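Local structure of viral interleukin-10 homolog (Human herpesvirus 5, 1LQS) at residues Q18-L31 / T98-L112. The protein acts as a secreted viral cytokine that binds the human interleukin-10 receptor, competes with the host cytokine and triggers its immunosuppressive signalling. Numbering follows the deposited sequence.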
loop_
_atom_site.group_PDB
_atom_site.type_symbol
_atom_site.label_atom_id
_atom_site.label_comp_id
_atom_site.label_asym_id
_atom_site.label_seq_id
_atom_site.Cartn_x
_atom_site.Cartn_y
_atom_site.Cartn_z
ATOM N N GLN C 18 15.138 -7.960 14.990
ATOM C CA GLN C 18 13.916 -8.718 14.717
ATOM C C GLN C 18 13.117 -8.072 13.586
ATOM O O GLN C 18 11.948 -8.387 13.379
ATOM C CB GLN C 18 13.027 -8.811 15.968
ATOM C CG GLN C 18 13.678 -9.434 17.194
ATOM C CD GLN C 18 14.557 -8.454 17.960
ATOM O OE1 GLN C 18 15.123 -8.792 19.001
ATOM N NE2 GLN C 18 14.672 -7.234 17.446
ATOM N N CYS C 19 13.748 -7.159 12.863
ATOM C CA CYS C 19 13.099 -6.476 11.751
ATOM C C CYS C 19 13.771 -6.890 10.452
ATOM O O CYS C 19 13.231 -6.690 9.368
ATOM C CB CYS C 19 13.223 -4.959 11.902
ATOM S SG CYS C 19 11.840 -4.022 12.644
ATOM N N ARG C 20 14.967 -7.454 10.572
ATOM C CA ARG C 20 15.742 -7.909 9.419
ATOM C C ARG C 20 15.330 -9.338 9.047
ATOM O O ARG C 20 15.395 -10.242 9.878
ATOM C CB ARG C 20 17.239 -7.880 9.756
ATOM C CG ARG C 20 17.792 -6.504 10.081
ATOM C CD ARG C 20 19.296 -6.556 10.287
ATOM N NE ARG C 20 19.897 -7.533 9.380
ATOM C CZ ARG C 20 21.190 -7.598 9.065
ATOM N NH1 ARG C 20 22.056 -6.725 9.581
ATOM N NH2 ARG C 20 21.620 -8.555 8.240
ATOM N N PRO C 21 14.895 -9.562 7.795
ATOM C CA PRO C 21 14.506 -10.931 7.458
ATOM C C PRO C 21 15.684 -11.896 7.593
ATOM O O PRO C 21 15.506 -13.086 7.834
ATOM C CB PRO C 21 13.962 -10.797 6.033
ATOM C CG PRO C 21 14.635 -9.609 5.499
ATOM C CD PRO C 21 14.680 -8.658 6.654
ATOM N N GLU C 22 16.888 -11.364 7.461
ATOM C CA GLU C 22 18.102 -12.157 7.598
ATOM C C GLU C 22 18.031 -12.928 8.914
ATOM O O GLU C 22 18.611 -14.010 9.048
ATOM C CB GLU C 22 19.331 -11.234 7.634
ATOM C CG GLU C 22 19.597 -10.413 6.343
ATOM C CD GLU C 22 18.434 -9.503 5.904
ATOM O OE1 GLU C 22 18.038 -8.605 6.675
ATOM O OE2 GLU C 22 17.922 -9.683 4.772
ATOM N N ASP C 23 17.299 -12.367 9.875
ATOM C CA ASP C 23 17.169 -12.952 11.205
ATOM C C ASP C 23 16.187 -14.122 11.292
ATOM O O ASP C 23 16.085 -14.784 12.328
ATOM C CB ASP C 23 16.776 -11.858 12.207
ATOM C CG ASP C 23 17.541 -11.963 13.532
ATOM O OD1 ASP C 23 16.914 -12.281 14.578
ATOM O OD2 ASP C 23 18.775 -11.725 13.522
ATOM N N TYR C 24 15.470 -14.387 10.205
ATOM C CA TYR C 24 14.509 -15.479 10.197
ATOM C C TYR C 24 14.933 -16.626 9.284
ATOM O O TYR C 24 14.226 -17.631 9.177
ATOM C CB TYR C 24 13.135 -14.961 9.764
ATOM C CG TYR C 24 12.595 -13.873 10.654
ATOM C CD1 TYR C 24 12.834 -12.523 10.376
ATOM C CD2 TYR C 24 11.883 -14.191 11.808
ATOM C CE1 TYR C 24 12.386 -11.523 11.229
ATOM C CE2 TYR C 24 11.431 -13.202 12.663
ATOM C CZ TYR C 24 11.685 -11.873 12.372
ATOM O OH TYR C 24 11.248 -10.910 13.251
ATOM N N ALA C 25 16.091 -16.487 8.643
ATOM C CA ALA C 25 16.583 -17.505 7.719
ATOM C C ALA C 25 16.826 -18.919 8.291
ATOM O O ALA C 25 16.409 -19.907 7.679
ATOM C CB ALA C 25 17.833 -16.998 7.021
ATOM N N THR C 26 17.463 -19.032 9.453
ATOM C CA THR C 26 17.738 -20.357 10.009
ATOM C C THR C 26 16.490 -21.097 10.470
ATOM O O THR C 26 16.379 -22.314 10.275
ATOM C CB THR C 26 18.749 -20.306 11.173
ATOM O OG1 THR C 26 19.981 -19.745 10.713
ATOM C CG2 THR C 26 19.041 -21.715 11.673
ATOM N N ARG C 27 15.555 -20.379 11.084
ATOM C CA ARG C 27 14.323 -21.014 11.525
ATOM C C ARG C 27 13.506 -21.352 10.290
ATOM O O ARG C 27 12.803 -22.363 10.252
ATOM C CB ARG C 27 13.535 -20.101 12.456
ATOM C CG ARG C 27 14.187 -19.936 13.816
ATOM C CD ARG C 27 14.591 -18.493 14.027
ATOM N NE ARG C 27 13.801 -17.871 15.082
ATOM C CZ ARG C 27 13.666 -16.560 15.225
ATOM N NH1 ARG C 27 14.262 -15.738 14.375
ATOM N NH2 ARG C 27 12.949 -16.078 16.229
ATOM N N LEU C 28 13.590 -20.509 9.276
ATOM C CA LEU C 28 12.872 -20.816 8.060
ATOM C C LEU C 28 13.447 -22.130 7.538
ATOM O O LEU C 28 12.714 -22.990 7.052
ATOM C CB LEU C 28 13.073 -19.723 7.021
ATOM C CG LEU C 28 12.166 -18.507 7.125
ATOM C CD1 LEU C 28 12.629 -17.417 6.165
ATOM C CD2 LEU C 28 10.763 -18.936 6.805
ATOM N N GLN C 29 14.765 -22.297 7.654
ATOM C CA GLN C 29 15.408 -23.518 7.168
ATOM C C GLN C 29 15.097 -24.744 8.024
ATOM O O GLN C 29 14.875 -25.823 7.486
ATOM C CB GLN C 29 16.915 -23.327 7.058
ATOM C CG GLN C 29 17.585 -24.385 6.231
ATOM C CD GLN C 29 19.070 -24.219 6.237
ATOM O OE1 GLN C 29 19.686 -24.137 7.299
ATOM N NE2 GLN C 29 19.667 -24.161 5.055
ATOM N N ASP C 30 15.095 -24.587 9.346
ATOM C CA ASP C 30 14.747 -25.702 10.215
ATOM C C ASP C 30 13.352 -26.211 9.836
ATOM O O ASP C 30 13.168 -27.404 9.620
ATOM C CB ASP C 30 14.694 -25.295 11.689
ATOM C CG ASP C 30 16.012 -24.786 12.216
ATOM O OD1 ASP C 30 17.087 -25.126 11.662
ATOM O OD2 ASP C 30 15.959 -24.043 13.219
ATOM N N LEU C 31 12.369 -25.313 9.768
ATOM C CA LEU C 31 11.009 -25.716 9.425
ATOM C C LEU C 31 11.019 -26.519 8.142
ATOM O O LEU C 31 10.432 -27.608 8.061
ATOM C CB LEU C 31 10.093 -24.494 9.273
ATOM C CG LEU C 31 9.799 -23.775 10.599
ATOM C CD1 LEU C 31 9.199 -22.365 10.361
ATOM C CD2 LEU C 31 8.876 -24.645 11.414
ATOM N N THR C 98 9.266 -23.837 16.409
ATOM C CA THR C 98 10.066 -22.929 15.601
ATOM C C THR C 98 9.182 -21.833 14.995
ATOM O O THR C 98 9.586 -20.673 14.895
ATOM C CB THR C 98 10.794 -23.689 14.460
ATOM O OG1 THR C 98 11.819 -24.518 15.014
ATOM C CG2 THR C 98 11.415 -22.717 13.463
ATOM N N LEU C 99 7.974 -22.200 14.595
ATOM C CA LEU C 99 7.088 -21.223 14.004
ATOM C C LEU C 99 6.739 -20.236 15.091
ATOM O O LEU C 99 6.624 -19.034 14.846
ATOM C CB LEU C 99 5.837 -21.905 13.462
ATOM C CG LEU C 99 4.922 -21.082 12.551
ATOM C CD1 LEU C 99 5.738 -20.297 11.524
ATOM C CD2 LEU C 99 3.950 -22.032 11.875
ATOM N N GLU C 100 6.598 -20.753 16.306
ATOM C CA GLU C 100 6.278 -19.920 17.456
ATOM C C GLU C 100 7.435 -18.923 17.630
ATOM O O GLU C 100 7.224 -17.720 17.778
ATOM C CB GLU C 100 6.119 -20.813 18.692
ATOM C CG GLU C 100 5.375 -20.190 19.869
ATOM C CD GLU C 100 3.951 -19.761 19.522
ATOM O OE1 GLU C 100 3.195 -20.575 18.947
ATOM O OE2 GLU C 100 3.579 -18.612 19.836
ATOM N N SER C 101 8.663 -19.433 17.577
ATOM C CA SER C 101 9.848 -18.603 17.723
ATOM C C SER C 101 9.802 -17.440 16.740
ATOM O O SER C 101 10.072 -16.291 17.106
ATOM C CB SER C 101 11.104 -19.441 17.483
ATOM O OG SER C 101 12.277 -18.677 17.682
ATOM N N ILE C 102 9.460 -17.744 15.491
ATOM C CA ILE C 102 9.362 -16.718 14.459
ATOM C C ILE C 102 8.271 -15.676 14.777
ATOM O O ILE C 102 8.512 -14.473 14.663
ATOM C CB ILE C 102 9.072 -17.349 13.072
ATOM C CG1 ILE C 102 10.216 -18.285 12.689
ATOM C CG2 ILE C 102 8.923 -16.262 12.020
ATOM C CD1 ILE C 102 10.096 -18.855 11.306
ATOM N N TYR C 103 7.087 -16.138 15.190
ATOM C CA TYR C 103 5.976 -15.239 15.510
ATOM C C TYR C 103 6.292 -14.233 16.610
ATOM O O TYR C 103 5.989 -13.050 16.474
ATOM C CB TYR C 103 4.738 -16.032 15.922
ATOM C CG TYR C 103 3.474 -15.191 15.972
ATOM C CD1 TYR C 103 2.985 -14.569 14.823
ATOM C CD2 TYR C 103 2.772 -15.017 17.155
ATOM C CE1 TYR C 103 1.836 -13.800 14.851
ATOM C CE2 TYR C 103 1.619 -14.247 17.191
ATOM C CZ TYR C 103 1.155 -13.641 16.032
ATOM O OH TYR C 103 0.008 -12.881 16.054
ATOM N N LYS C 104 6.879 -14.703 17.706
ATOM C CA LYS C 104 7.231 -13.822 18.809
ATOM C C LYS C 104 8.176 -12.727 18.338
ATOM O O LYS C 104 8.101 -11.596 18.817
ATOM C CB LYS C 104 7.882 -14.616 19.947
ATOM C CG LYS C 104 6.915 -15.577 20.642
ATOM C CD LYS C 104 7.559 -16.295 21.822
ATOM C CE LYS C 104 6.567 -17.244 22.486
ATOM N NZ LYS C 104 7.160 -18.010 23.622
ATOM N N ASP C 105 9.063 -13.059 17.397
ATOM C CA ASP C 105 10.008 -12.079 16.862
ATOM C C ASP C 105 9.381 -11.137 15.844
ATOM O O ASP C 105 9.789 -9.988 15.728
ATOM C CB ASP C 105 11.206 -12.775 16.220
ATOM C CG ASP C 105 12.297 -13.085 17.216
ATOM O OD1 ASP C 105 13.381 -13.537 16.775
ATOM O OD2 ASP C 105 12.065 -12.877 18.437
ATOM N N MET C 106 8.401 -11.627 15.097
ATOM C CA MET C 106 7.734 -10.805 14.104
ATOM C C MET C 106 6.856 -9.710 14.733
ATOM O O MET C 106 6.739 -8.612 14.174
ATOM C CB MET C 106 6.882 -11.676 13.191
ATOM C CG MET C 106 7.649 -12.483 12.167
ATOM S SD MET C 106 6.450 -13.448 11.218
ATOM C CE MET C 106 5.688 -12.164 10.244
ATOM N N ARG C 107 6.240 -9.998 15.882
ATOM C CA ARG C 107 5.394 -9.002 16.537
ATOM C C ARG C 107 6.214 -8.078 17.422
ATOM O O ARG C 107 5.697 -7.443 18.335
ATOM C CB ARG C 107 4.289 -9.671 17.355
ATOM C CG ARG C 107 3.306 -10.438 16.494
ATOM C CD ARG C 107 2.017 -10.790 17.217
ATOM N NE ARG C 107 1.006 -9.732 17.144
ATOM C CZ ARG C 107 0.892 -8.721 18.004
ATOM N NH1 ARG C 107 1.731 -8.606 19.028
ATOM N NH2 ARG C 107 -0.079 -7.830 17.854
ATOM N N GLN C 108 7.500 -8.001 17.121
ATOM C CA GLN C 108 8.429 -7.171 17.866
ATOM C C GLN C 108 8.961 -6.109 16.889
ATOM O O GLN C 108 9.720 -5.212 17.270
ATOM C CB GLN C 108 9.550 -8.066 18.400
ATOM C CG GLN C 108 10.250 -7.588 19.648
ATOM C CD GLN C 108 10.863 -8.746 20.427
ATOM O OE1 GLN C 108 11.875 -8.587 21.122
ATOM N NE2 GLN C 108 10.239 -9.922 20.323
ATOM N N CYS C 109 8.543 -6.235 15.626
ATOM C CA CYS C 109 8.917 -5.312 14.549
ATOM C C CYS C 109 7.655 -4.725 13.886
ATOM O O CYS C 109 6.903 -5.433 13.206
ATOM C CB CYS C 109 9.760 -6.033 13.479
ATOM S SG CYS C 109 10.141 -4.965 12.046
ATOM N N PRO C 110 7.413 -3.416 14.073
ATOM C CA PRO C 110 6.259 -2.689 13.518
ATOM C C PRO C 110 6.115 -2.888 12.020
ATOM O O PRO C 110 5.040 -3.214 11.512
ATOM C CB PRO C 110 6.573 -1.237 13.844
ATOM C CG PRO C 110 7.346 -1.341 15.103
ATOM C CD PRO C 110 8.274 -2.503 14.841
ATOM N N LEU C 111 7.222 -2.679 11.324
ATOM C CA LEU C 111 7.271 -2.799 9.879
ATOM C C LEU C 111 6.836 -4.182 9.367
ATOM O O LEU C 111 6.393 -4.322 8.219
ATOM C CB LEU C 111 8.688 -2.467 9.423
ATOM C CG LEU C 111 8.825 -1.655 8.141
ATOM C CD1 LEU C 111 7.838 -0.497 8.163
ATOM C CD2 LEU C 111 10.270 -1.158 8.008
ATOM N N LEU C 112 6.947 -5.199 10.219
ATOM C CA LEU C 112 6.553 -6.547 9.819
ATOM C C LEU C 112 5.056 -6.806 9.960
ATOM O O LEU C 112 4.526 -7.737 9.353
ATOM C CB LEU C 112 7.325 -7.591 10.623
ATOM C CG LEU C 112 8.799 -7.681 10.264
ATOM C CD1 LEU C 112 9.420 -8.817 11.038
ATOM C CD2 LEU C 112 8.947 -7.888 8.764
#
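R27 reaches across from helix 25-31 and sits as a knob among T98, S101, I102 and D105 of helix 98-106. Its CB lies against T98 CG2 at 3.5 Å and also meets I102 CG1; CG still touches the threonine methyl. Bends at chi2 (116°) and chi3 then carry the guanidinium along the partner helix, with I102 CA over one face. NE and NH2 each bond S101 OG at 3.1 Å within the guanidinium plane, a side-on, two-nitrogen grip on one oxygen. NH2 also forms a salt bridge to D105 OD1 at 2.6 Å, from above a carboxylate plane turned 76° to its own, while NH1 turns back to D23 O in a weak bond. D23 OD1 lies 4.3 Å from D105 OD1, and the guanidinium salt-bridged to D105 probably eases the repulsion between the carboxylates.

On one flank of R27, L31 packs on T98 and, through CD1, on I102 CD1 at 3.7 Å. On the other, Y24 rests its CD2 on I102 CG2 and its CE2 near D105 CB, and its hydroxyl donates to Q18 O (2.6 Å).

The short helical axes run nearly antiparallel (154°) in this helical cytokine of the IL-10 family, and Y24 and L31 also pack on L153 and F146 of the second subunit. At one end, C19 and C109 join through SG atoms 2.0 Å apart, covalently tying the segment before helix 25-31 to the one after helix 98-106. R27 sits mid-contact with apolar contacts on both sides, and its bonds to S101 and D105 probably help set how the two helices lie against each other.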